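Local coordinates for spike glycoprotein (Bat coronavirus HKU9, PDB 5GYQ) that probably attaches the virion to host cells by engaging a receptor, this piece being the putative receptor-binding domain of its S1 subunit, at residues Ser11-Pro16 against Thr35-Ser40; Arg54-Met59 against Ala152-Lys157. All coordinates share one frame; numbering follows the deposited sequence. Where two conformers were deposited one is given.

Interaction 1: residues Ser11-Pro16 against Thr35-Ser40; sequences SVLQDP and TVVVDS
L13, on the short helix 10-14, reaches across to V36 and V37 in the loop that follows strand 30-32, and a single methyl of the leucine does the touching. Its CD1 lies 3.7 Å from CG1 of V36, the closest approach of the two segments, and 4.1 Å from CG1 of V37. The leucine methyl thus meets one branch of each valine, with the chains of L13 and V36 set at a slant to one another. The leucine is extended toward the loop: CD1 is anti to CA (chi2 178°), carrying the methyl to the far end of a side chain whose CB already points that way. The valines present their branches differently. V36 has CG1 anti to its backbone N (chi1 -179°), whereas V37 keeps CG1 beside its N, opposite the carbonyl carbon. The leucine methyl also comes within 3.8 Å of the V36 carbonyl O.

The loop is shaped from within by T35 O, which accepts a backbone bond from S40 N at 2.8 Å as well as weak ones from V38 N and S40 OG. V37 O bonds H103 on strand 100-111, tying the loop to the main sheet, while L13 also packs on F105 of that strand. Just after the helix, D15 forms a salt bridge with R70 of strand 63-71, which also hydrogen-bonds P16 O.

The contact is therefore a small aliphatic one, joining helix 10-14 to the irregular loop between strands 30-32 and 43-49, beside strand 100-111. With all three touching residues buried and no hydrogen bond crossing between the segments, its chemistry implies cohesion by dispersion and water exclusion, while the polar bonds nearby tie each segment to the sheet.

Interaction 2: residues Arg54-Met59 against Ala152-Lys157; sequences RRLASM and AVITLK
At L56 and L156, where the backbones come nearest, the CA atoms are 9.4 Å apart, so the weakly bonded helix, about 53-56, and strand 146-157 meet through side chains alone. L56 supplies both its methyls: CD2 sits 4.0 Å from CD1 of L156, and CD1 makes a looser contact, 4.5 Å, with CD1 of I154. The two strand residues, two apart, project from the same side of the strand, and each meets one methyl of the leucine fork. I154 reaches it with an extended chain, CD1 being anti to CA (chi2 175°). Behind L56 the turn is braced by R55 O, which accepts S58 OG at 2.7 Å and S58 N at 3.1 Å, both from one face of the carbonyl plane. M59 SD lies over one face of the R55 guanidinium, displaced toward its rim.

L56 also packs on C101, whose disulfide to C48 links strands 100-111 and 43-49, and its carbonyl O is bonded by the hydroxyl of Y61. I154 rests on V64 and L66 of strand 63-71, while backbone bonds hold strand 146-157 between that strand and strand 100-111 in the five-stranded antiparallel sheet.

In the fold
Interactions 1 and 2 follow one another along the chain, their centres about 14 Å apart, yet they touch: V37 CG2 of the first packs on I154 CD1 of the second at 4.0 Å. The valine thus bridges its leucine partner to the central strand of the sheet. L66 touches both V37 and I154, and H103 bonds V37 O while its backbone pairs with A152. Together they illustrate how a receptor-binding core is built, with short helices and loops pinned to a central sheet by aliphatic side chains. The residues around the observed glycan are different ones, including N72, a predicted N-glycosylation site just after strand 63-71, and S146, at the opposite end of strand 146-157 from interaction 2.

Interaction 1: residues Ser11-Pro16 against Thr35-Ser40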
ATOM      1  N   SER A  11      -4.615 -12.682  -2.328  0.62 29.78           N
ATOM      2  CA  SER A  11      -5.243 -12.921  -1.031  0.62 32.76           C
ATOM      3  C   SER A  11      -5.329 -11.664  -0.174  0.62 29.02           C
ATOM      4  O   SER A  11      -6.369 -11.381   0.411  0.62 30.43           O
ATOM      5  CB  SER A  11      -4.484 -14.011  -0.270  0.62 29.82           C
ATOM      6  OG  SER A  11      -3.119 -13.667  -0.123  0.62 29.00           O
ATOM      7  N   VAL A  12      -4.234 -10.914  -0.099  1.00 31.35           N
ATOM      8  CA  VAL A  12      -4.204  -9.707   0.709  1.00 32.49           C
ATOM      9  C   VAL A  12      -5.021  -8.607   0.034  1.00 34.96           C
ATOM     10  O   VAL A  12      -5.515  -7.691   0.694  1.00 37.74           O
ATOM     11  CB  VAL A  12      -2.760  -9.225   0.963  1.00 33.33           C
ATOM     12  CG1 VAL A  12      -2.288  -8.285  -0.134  1.00 33.57           C
ATOM     13  CG2 VAL A  12      -2.670  -8.546   2.308  1.00 30.80           C
ATOM     14  N   LEU A  13      -5.178  -8.712  -1.282  1.00 28.53           N
ATOM     15  CA  LEU A  13      -5.965  -7.742  -2.026  1.00 32.78           C
ATOM     16  C   LEU A  13      -7.449  -7.945  -1.774  1.00 33.18           C
ATOM     17  O   LEU A  13      -8.215  -6.987  -1.784  1.00 37.48           O
ATOM     18  CB  LEU A  13      -5.674  -7.830  -3.522  1.00 32.51           C
ATOM     19  CG  LEU A  13      -4.380  -7.164  -3.984  1.00 30.50           C
ATOM     20  CD1 LEU A  13      -4.181  -7.368  -5.474  1.00 30.49           C
ATOM     21  CD2 LEU A  13      -4.384  -5.683  -3.635  1.00 29.40           C
ATOM     22  N   GLN A  14      -7.866  -9.187  -1.548  1.00 35.69           N
ATOM     23  CA  GLN A  14      -9.283  -9.413  -1.260  1.00 41.75           C
ATOM     24  C   GLN A  14      -9.621  -9.182   0.219  1.00 38.64           C
ATOM     25  O   GLN A  14     -10.794  -9.102   0.584  1.00 41.78           O
ATOM     26  CB  GLN A  14      -9.702 -10.820  -1.705  1.00 45.87           C
ATOM     27  CG  GLN A  14      -9.217 -11.946  -0.827  1.00 49.49           C
ATOM     28  CD  GLN A  14      -9.443 -13.304  -1.463  1.00 47.34           C
ATOM     29  OE1 GLN A  14      -9.357 -13.458  -2.682  1.00 48.27           O
ATOM     30  NE2 GLN A  14      -9.735 -14.297  -0.638  1.00 42.82           N
ATOM     31  N   ASP A  15      -8.598  -9.064   1.061  1.00 39.69           N
ATOM     32  CA  ASP A  15      -8.813  -8.728   2.468  1.00 32.96           C
ATOM     33  C   ASP A  15      -7.626  -7.964   3.053  1.00 34.04           C
ATOM     34  O   ASP A  15      -6.812  -8.538   3.779  1.00 32.60           O
ATOM     35  CB  ASP A  15      -9.075  -9.993   3.292  1.00 39.94           C
ATOM     36  CG  ASP A  15      -9.465  -9.687   4.731  1.00 48.09           C
ATOM     37  OD1 ASP A  15      -9.880  -8.543   5.011  1.00 50.97           O
ATOM     38  OD2 ASP A  15      -9.361 -10.595   5.581  1.00 47.83           O
ATOM     39  N   PRO A  16      -7.529  -6.661   2.741  1.00 26.47           N
ATOM     40  CA  PRO A  16      -6.421  -5.814   3.195  1.00 24.13           C
ATOM     41  C   PRO A  16      -6.287  -5.764   4.714  1.00 21.59           C
ATOM     42  O   PRO A  16      -7.288  -5.620   5.416  1.00 20.91           O
ATOM     43  CB  PRO A  16      -6.785  -4.433   2.639  1.00 19.96           C
ATOM     44  CG  PRO A  16      -7.665  -4.722   1.471  1.00 24.72           C
ATOM     45  CD  PRO A  16      -8.464  -5.921   1.878  1.00 26.31           C
ATOM     46  N   THR A  35      -1.686  -5.524 -13.883  1.00 34.51           N
ATOM     47  CA  THR A  35      -3.137  -5.406 -13.980  1.00 34.81           C
ATOM     48  C   THR A  35      -3.831  -5.750 -12.661  1.00 32.41           C
ATOM     49  O   THR A  35      -4.859  -5.165 -12.315  1.00 30.58           O
ATOM     50  CB  THR A  35      -3.687  -6.321 -15.095  1.00 45.23           C
ATOM     51  OG1 THR A  35      -3.027  -6.017 -16.330  1.00 54.51           O
ATOM     52  CG2 THR A  35      -5.183  -6.126 -15.266  1.00 45.27           C
ATOM     53  N   VAL A  36      -3.249  -6.693 -11.927  1.00 28.99           N
ATOM     54  CA  VAL A  36      -3.828  -7.177 -10.680  1.00 25.87           C
ATOM     55  C   VAL A  36      -3.940  -6.067  -9.636  1.00 27.98           C
ATOM     56  O   VAL A  36      -4.920  -6.002  -8.892  1.00 32.80           O
ATOM     57  CB  VAL A  36      -2.995  -8.342 -10.099  1.00 36.75           C
ATOM     58  CG1 VAL A  36      -3.617  -8.857  -8.810  1.00 34.05           C
ATOM     59  CG2 VAL A  36      -2.873  -9.465 -11.120  1.00 31.84           C
ATOM     60  N   VAL A  37      -2.945  -5.188  -9.594  1.00 23.39           N
ATOM     61  CA  VAL A  37      -2.917  -4.134  -8.589  1.00 31.35           C
ATOM     62  C   VAL A  37      -3.311  -2.777  -9.163  1.00 34.55           C
ATOM     63  O   VAL A  37      -3.300  -1.772  -8.452  1.00 32.91           O
ATOM     64  CB  VAL A  37      -1.526  -4.014  -7.939  1.00 25.76           C
ATOM     65  CG1 VAL A  37      -1.156  -5.316  -7.250  1.00 25.05           C
ATOM     66  CG2 VAL A  37      -0.484  -3.644  -8.980  1.00 26.90           C
ATOM     67  N   VAL A  38      -3.658  -2.745 -10.446  1.00 31.20           N
ATOM     68  CA  VAL A  38      -4.094  -1.503 -11.076  1.00 36.61           C
ATOM     69  C   VAL A  38      -5.465  -1.645 -11.740  1.00 34.24           C
ATOM     70  O   VAL A  38      -6.487  -1.303 -11.148  1.00 33.97           O
ATOM     71  CB  VAL A  38      -3.072  -1.006 -12.126  1.00 41.28           C
ATOM     72  CG1 VAL A  38      -3.491   0.355 -12.671  1.00 48.99           C
ATOM     73  CG2 VAL A  38      -1.676  -0.924 -11.520  1.00 36.28           C
ATOM     74  N   ASP A  39      -5.483  -2.162 -12.966  1.00 44.62           N
ATOM     75  CA  ASP A  39      -6.695  -2.176 -13.783  1.00 42.08           C
ATOM     76  C   ASP A  39      -7.830  -3.014 -13.196  1.00 39.15           C
ATOM     77  O   ASP A  39      -8.975  -2.563 -13.139  1.00 42.27           O
ATOM     78  CB  ASP A  39      -6.369  -2.679 -15.189  1.00 50.63           C
ATOM     79  CG  ASP A  39      -5.354  -1.804 -15.895  1.00 64.30           C
ATOM     80  OD1 ASP A  39      -5.772  -0.855 -16.592  1.00 70.74           O
ATOM     81  OD2 ASP A  39      -4.139  -2.063 -15.751  1.00 65.12           O
ATOM     82  N   SER A  40      -7.511  -4.231 -12.767  1.00 40.63           N
ATOM     83  CA  SER A  40      -8.525  -5.165 -12.282  1.00 37.43           C
ATOM     84  C   SER A  40      -9.239  -4.665 -11.027  1.00 38.56           C
ATOM     85  O   SER A  40     -10.401  -4.995 -10.798  1.00 46.11           O
ATOM     86  CB  SER A  40      -7.900  -6.532 -12.009  1.00 39.77           C
ATOM     87  OG  SER A  40      -7.452  -7.131 -13.213  1.00 46.63           O
TER

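Interaction 2: residues Arg54-Met59 against Ala152-Lys157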
ATOM      1  N   ARG A  54      -1.134   6.347 -16.702  1.00 34.68           N
ATOM      2  CA  ARG A  54      -1.254   5.683 -17.998  1.00 36.39           C
ATOM      3  C   ARG A  54       0.065   5.027 -18.409  1.00 28.96           C
ATOM      4  O   ARG A  54       0.082   4.105 -19.223  1.00 35.52           O
ATOM      5  CB  ARG A  54      -1.710   6.678 -19.073  1.00 40.73           C
ATOM      6  CG  ARG A  54      -0.681   7.744 -19.409  1.00 35.90           C
ATOM      7  CD  ARG A  54      -1.320   8.965 -20.062  1.00 43.52           C
ATOM      8  NE  ARG A  54      -1.579   8.776 -21.486  1.00 45.89           N
ATOM      9  CZ  ARG A  54      -1.225   9.643 -22.428  1.00 44.56           C
ATOM     10  NH1 ARG A  54      -0.596  10.762 -22.100  1.00 43.69           N
ATOM     11  NH2 ARG A  54      -1.501   9.394 -23.701  1.00 40.15           N
ATOM     12  N   ARG A  55       1.165   5.500 -17.830  1.00 24.74           N
ATOM     13  CA  ARG A  55       2.498   5.002 -18.162  1.00 25.75           C
ATOM     14  C   ARG A  55       2.968   3.931 -17.183  1.00 33.35           C
ATOM     15  O   ARG A  55       3.822   3.108 -17.515  1.00 34.87           O
ATOM     16  CB  ARG A  55       3.502   6.158 -18.179  1.00 31.12           C
ATOM     17  CG  ARG A  55       4.166   6.417 -19.520  1.00 42.25           C
ATOM     18  CD  ARG A  55       5.065   5.266 -19.930  1.00 42.22           C
ATOM     19  NE  ARG A  55       6.197   5.717 -20.735  1.00 42.22           N
ATOM     20  CZ  ARG A  55       6.858   4.947 -21.594  1.00 47.68           C
ATOM     21  NH1 ARG A  55       6.489   3.686 -21.774  1.00 51.69           N
ATOM     22  NH2 ARG A  55       7.880   5.440 -22.280  1.00 52.79           N
ATOM     23  N   LEU A  56       2.395   3.961 -15.982  1.00 33.09           N
ATOM     24  CA  LEU A  56       2.786   3.102 -14.860  1.00 29.62           C
ATOM     25  C   LEU A  56       3.065   1.648 -15.247  1.00 30.60           C
ATOM     26  O   LEU A  56       4.178   1.151 -15.068  1.00 29.79           O
ATOM     27  CB  LEU A  56       1.689   3.131 -13.790  1.00 30.13           C
ATOM     28  CG  LEU A  56       2.008   3.018 -12.295  1.00 45.58           C
ATOM     29  CD1 LEU A  56       0.737   2.659 -11.533  1.00 40.93           C
ATOM     30  CD2 LEU A  56       3.120   2.023 -11.981  1.00 25.64           C
ATOM     31  N   ALA A  57       2.049   0.975 -15.773  1.00 23.84           N
ATOM     32  CA  ALA A  57       2.118  -0.465 -15.996  1.00 31.39           C
ATOM     33  C   ALA A  57       2.669  -0.839 -17.368  1.00 32.80           C
ATOM     34  O   ALA A  57       2.546  -1.987 -17.790  1.00 39.35           O
ATOM     35  CB  ALA A  57       0.739  -1.081 -15.809  1.00 25.19           C
ATOM     36  N   SER A  58       3.279   0.121 -18.058  1.00 32.65           N
ATOM     37  CA  SER A  58       3.726  -0.104 -19.429  1.00 31.41           C
ATOM     38  C   SER A  58       5.239  -0.260 -19.553  1.00 34.68           C
ATOM     39  O   SER A  58       5.738  -0.667 -20.601  1.00 40.59           O
ATOM     40  CB  SER A  58       3.263   1.040 -20.332  1.00 36.81           C
ATOM     41  OG  SER A  58       3.970   2.234 -20.044  1.00 44.03           O
ATOM     42  N   MET A  59       5.973   0.063 -18.495  1.00 36.36           N
ATOM     43  CA  MET A  59       7.431   0.022 -18.567  1.00 35.97           C
ATOM     44  C   MET A  59       8.051  -0.813 -17.453  1.00 30.56           C
ATOM     45  O   MET A  59       7.353  -1.307 -16.569  1.00 29.73           O
ATOM     46  CB  MET A  59       8.001   1.443 -18.540  1.00 42.83           C
ATOM     47  CG  MET A  59       7.469   2.313 -17.415  1.00 39.77           C
ATOM     48  SD  MET A  59       7.896   4.053 -17.629  1.00 50.06           S
ATOM     49  CE  MET A  59       9.685   3.977 -17.586  1.00 45.23           C
ATOM     50  N   ALA A 152      -3.224   0.136  -1.954  1.00 16.43           N
ATOM     51  CA  ALA A 152      -1.959  -0.398  -2.421  1.00 14.57           C
ATOM     52  C   ALA A 152      -1.021   0.756  -2.744  1.00 16.24           C
ATOM     53  O   ALA A 152      -1.299   1.572  -3.623  1.00 18.35           O
ATOM     54  CB  ALA A 152      -2.162  -1.287  -3.642  1.00 16.65           C
ATOM     55  N   VAL A 153       0.076   0.833  -2.004  1.00 19.06           N
ATOM     56  CA  VAL A 153       1.120   1.813  -2.247  1.00 14.69           C
ATOM     57  C   VAL A 153       2.201   1.161  -3.086  1.00 21.10           C
ATOM     58  O   VAL A 153       2.883   0.237  -2.634  1.00 21.81           O
ATOM     59  CB  VAL A 153       1.730   2.346  -0.941  1.00 16.72           C
ATOM     60  CG1 VAL A 153       2.797   3.390  -1.242  1.00 15.26           C
ATOM     61  CG2 VAL A 153       0.644   2.927  -0.049  1.00 12.03           C
ATOM     62  N   ILE A 154       2.338   1.631  -4.318  1.00 19.26           N
ATOM     63  CA  ILE A 154       3.312   1.076  -5.238  1.00 18.84           C
ATOM     64  C   ILE A 154       4.545   1.968  -5.283  1.00 21.78           C
ATOM     65  O   ILE A 154       4.489   3.077  -5.795  1.00 23.48           O
ATOM     66  CB  ILE A 154       2.716   0.918  -6.650  1.00 19.76           C
ATOM     67  CG1 ILE A 154       1.385   0.166  -6.576  1.00 26.79           C
ATOM     68  CG2 ILE A 154       3.691   0.193  -7.564  1.00 22.41           C
ATOM     69  CD1 ILE A 154       0.659   0.056  -7.899  1.00 27.90           C
ATOM     70  N   THR A 155       5.647   1.486  -4.717  1.00 17.02           N
ATOM     71  CA  THR A 155       6.918   2.200  -4.749  1.00 19.07           C
ATOM     72  C   THR A 155       7.769   1.709  -5.910  1.00 25.69           C
ATOM     73  O   THR A 155       7.992   0.511  -6.058  1.00 25.14           O
ATOM     74  CB  THR A 155       7.715   2.019  -3.444  1.00 22.46           C
ATOM     75  OG1 THR A 155       6.913   2.423  -2.329  1.00 23.26           O
ATOM     76  CG2 THR A 155       8.990   2.850  -3.480  1.00 27.07           C
ATOM     77  N   LEU A 156       8.243   2.638  -6.727  1.00 25.00           N
ATOM     78  CA  LEU A 156       9.009   2.287  -7.911  1.00 24.05           C
ATOM     79  C   LEU A 156      10.470   2.672  -7.771  1.00 29.52           C
ATOM     80  O   LEU A 156      10.797   3.686  -7.156  1.00 33.95           O
ATOM     81  CB  LEU A 156       8.413   2.970  -9.140  1.00 22.93           C
ATOM     82  CG  LEU A 156       6.929   2.705  -9.382  1.00 23.24           C
ATOM     83  CD1 LEU A 156       6.401   3.634 -10.457  1.00 23.68           C
ATOM     84  CD2 LEU A 156       6.709   1.250  -9.763  1.00 23.91           C
ATOM     85  N   LYS A 157      11.352   1.854  -8.335  1.00 33.75           N
ATOM     86  CA  LYS A 157      12.748   2.248  -8.482  1.00 31.36           C
ATOM     87  C   LYS A 157      13.114   2.245  -9.960  1.00 40.16           C
ATOM     88  O   LYS A 157      12.744   1.326 -10.693  1.00 32.77           O
ATOM     89  CB  LYS A 157      13.672   1.327  -7.683  1.00 36.15           C
ATOM     90  CG  LYS A 157      14.101   1.912  -6.340  1.00 49.13           C
ATOM     91  CD  LYS A 157      14.575   0.837  -5.370  1.00 57.85           C
ATOM     92  CE  LYS A 157      15.808   0.103  -5.881  1.00 64.95           C
ATOM     93  NZ  LYS A 157      17.068   0.855  -5.613  1.00 59.85           N
TER